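Local atomic coordinates of potential RNA-dependent RNA polymerase (Human picobirnavirus, PDB entry 5I62), a protein that catalyses RNA-templated synthesis of RNA from ribonucleoside triphosphates, serving both transcription and genome replication of a double-stranded RNA virus. Residues 337-342 with 375-380. Residues are numbered along the deposited sequence; the frame is centred on the assembly and turned at random.
Sequences VLQHEA and QSYSRH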
# COMPACT_ATOMS: atom_id res chain seq x y z
N VAL A 337 1.53 4.85 -17.65
CA VAL A 337 0.98 5.55 -18.83
C VAL A 337 0.92 7.05 -18.59
O VAL A 337 1.26 7.85 -19.47
CB VAL A 337 -0.40 4.98 -19.20
CG1 VAL A 337 -0.99 5.76 -20.38
CG2 VAL A 337 -0.29 3.49 -19.53
N LEU A 338 0.45 7.46 -17.41
CA LEU A 338 0.39 8.88 -17.07
C LEU A 338 1.76 9.55 -17.21
O LEU A 338 1.88 10.67 -17.71
CB LEU A 338 -0.14 9.06 -15.64
CG LEU A 338 -1.63 8.81 -15.36
CD1 LEU A 338 -1.88 8.91 -13.84
CD2 LEU A 338 -2.49 9.81 -16.12
N GLN A 339 2.81 8.87 -16.74
CA GLN A 339 4.16 9.43 -16.82
C GLN A 339 4.59 9.58 -18.27
O GLN A 339 5.14 10.62 -18.66
CB GLN A 339 5.14 8.55 -16.03
CG GLN A 339 4.83 8.47 -14.51
CD GLN A 339 5.94 7.78 -13.73
OE1 GLN A 339 6.57 6.85 -14.22
NE2 GLN A 339 6.20 8.27 -12.52
N HIS A 340 4.36 8.55 -19.08
CA HIS A 340 4.70 8.65 -20.50
C HIS A 340 3.93 9.78 -21.16
O HIS A 340 4.49 10.54 -21.97
CB HIS A 340 4.39 7.34 -21.22
CG HIS A 340 5.44 6.29 -21.04
ND1 HIS A 340 6.73 6.45 -21.51
CD2 HIS A 340 5.41 5.08 -20.43
CE1 HIS A 340 7.44 5.37 -21.21
NE2 HIS A 340 6.66 4.53 -20.55
N GLU A 341 2.64 9.91 -20.82
CA GLU A 341 1.79 10.90 -21.47
C GLU A 341 2.25 12.32 -21.14
O GLU A 341 2.22 13.20 -22.00
CB GLU A 341 0.33 10.71 -21.06
CG GLU A 341 -0.61 11.70 -21.71
CD GLU A 341 -2.01 11.63 -21.10
OE1 GLU A 341 -2.14 11.86 -19.87
OE2 GLU A 341 -2.96 11.31 -21.85
N ALA A 342 2.69 12.55 -19.90
CA ALA A 342 3.21 13.87 -19.55
C ALA A 342 4.40 14.24 -20.45
O ALA A 342 4.48 15.36 -20.97
CB ALA A 342 3.60 13.91 -18.08
N GLN A 375 -1.13 19.16 -14.49
CA GLN A 375 -2.12 19.41 -15.53
C GLN A 375 -2.33 18.17 -16.40
O GLN A 375 -3.46 17.85 -16.78
CB GLN A 375 -1.70 20.59 -16.41
CG GLN A 375 -2.05 21.97 -15.84
CD GLN A 375 -1.38 23.10 -16.61
OE1 GLN A 375 -1.18 23.02 -17.83
NE2 GLN A 375 -1.03 24.18 -15.89
N SER A 376 -1.23 17.49 -16.76
CA SER A 376 -1.34 16.34 -17.65
C SER A 376 -2.06 15.18 -16.98
O SER A 376 -2.81 14.45 -17.63
CB SER A 376 0.05 15.90 -18.12
OG SER A 376 -0.04 14.84 -19.06
N TYR A 377 -1.81 14.97 -15.68
CA TYR A 377 -2.47 13.89 -14.95
C TYR A 377 -3.93 14.22 -14.64
O TYR A 377 -4.82 13.38 -14.82
CB TYR A 377 -1.74 13.62 -13.63
CG TYR A 377 -0.37 12.99 -13.65
CD1 TYR A 377 0.36 12.83 -14.83
CD2 TYR A 377 0.21 12.56 -12.47
CE1 TYR A 377 1.64 12.27 -14.81
CE2 TYR A 377 1.46 11.99 -12.43
CZ TYR A 377 2.17 11.84 -13.61
OH TYR A 377 3.42 11.27 -13.54
N SER A 378 -4.18 15.43 -14.12
CA SER A 378 -5.47 15.76 -13.51
C SER A 378 -6.60 15.77 -14.53
O SER A 378 -7.76 15.53 -14.17
CB SER A 378 -5.40 17.10 -12.80
OG SER A 378 -4.52 17.02 -11.70
N ARG A 379 -6.30 16.05 -15.80
CA ARG A 379 -7.34 16.09 -16.82
C ARG A 379 -8.06 14.76 -16.98
O ARG A 379 -9.14 14.71 -17.57
CB ARG A 379 -6.73 16.51 -18.16
CG ARG A 379 -5.71 15.53 -18.66
CD ARG A 379 -5.06 16.02 -19.94
NE ARG A 379 -3.73 15.46 -20.15
CZ ARG A 379 -3.02 15.62 -21.27
NH1 ARG A 379 -3.55 16.33 -22.27
NH2 ARG A 379 -1.80 15.10 -21.40
N HIS A 380 -7.49 13.67 -16.48
CA HIS A 380 -8.15 12.38 -16.52
C HIS A 380 -9.08 12.16 -15.32
O HIS A 380 -9.48 11.02 -15.06
CB HIS A 380 -7.11 11.27 -16.61
CG HIS A 380 -6.19 11.43 -17.77
ND1 HIS A 380 -6.63 11.37 -19.07
CD2 HIS A 380 -4.87 11.71 -17.83
CE1 HIS A 380 -5.62 11.58 -19.89
NE2 HIS A 380 -4.53 11.78 -19.17
O HOH W 1 -0.33 12.42 -18.00
O HOH W 2 4.27 10.28 -11.24
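In the palm of this right-hand-shaped polymerase, helix 327-345 meets the end of helix 370-378 and the turn after it, both helices packing against strand 360-363; a buried cluster around Glu-341 joins them. The extended side chain of Glu-341 (chi1 -179°, chi2 -170°) carries its carboxylate across to Arg-379 and His-380 in the turn. OE1 accepts a very short hydrogen bond from His-380 NE2 (2.5 Å), nearly straight at 164°, and the carboxylate lies almost coplanar with the imidazole, at its edge; OE2 accepts from Asp-107 N. His-380 ND1 bonds to Val-104 O, so a doubly protonated, probably positive ring would suit the acidic partner. Arg-379 NH2 adds a looser salt bridge to Glu-341 OE1 (3.6 Å), while its guanidinium grips Ser-376 side-on: NE bonds to Ser-376 O (2.9 Å) and NH2 to Ser-376 OG. Ser-376, small enough to sit against Ala-342 (OG to CA 3.4 Å), gives its hydroxyl to water 1, which donates to Glu-341 OE1 and Leu-338 O. Tyr-377 provides a flat apolar surface: Leu-338 CB makes a CH-pi contact over one face, 4.0 Å from the ring centroid. Gln-339 NE2, bonded also to Gln-355 O, donates to water 2, which lies 2.6 Å from Tyr-377 OH in the ring plane.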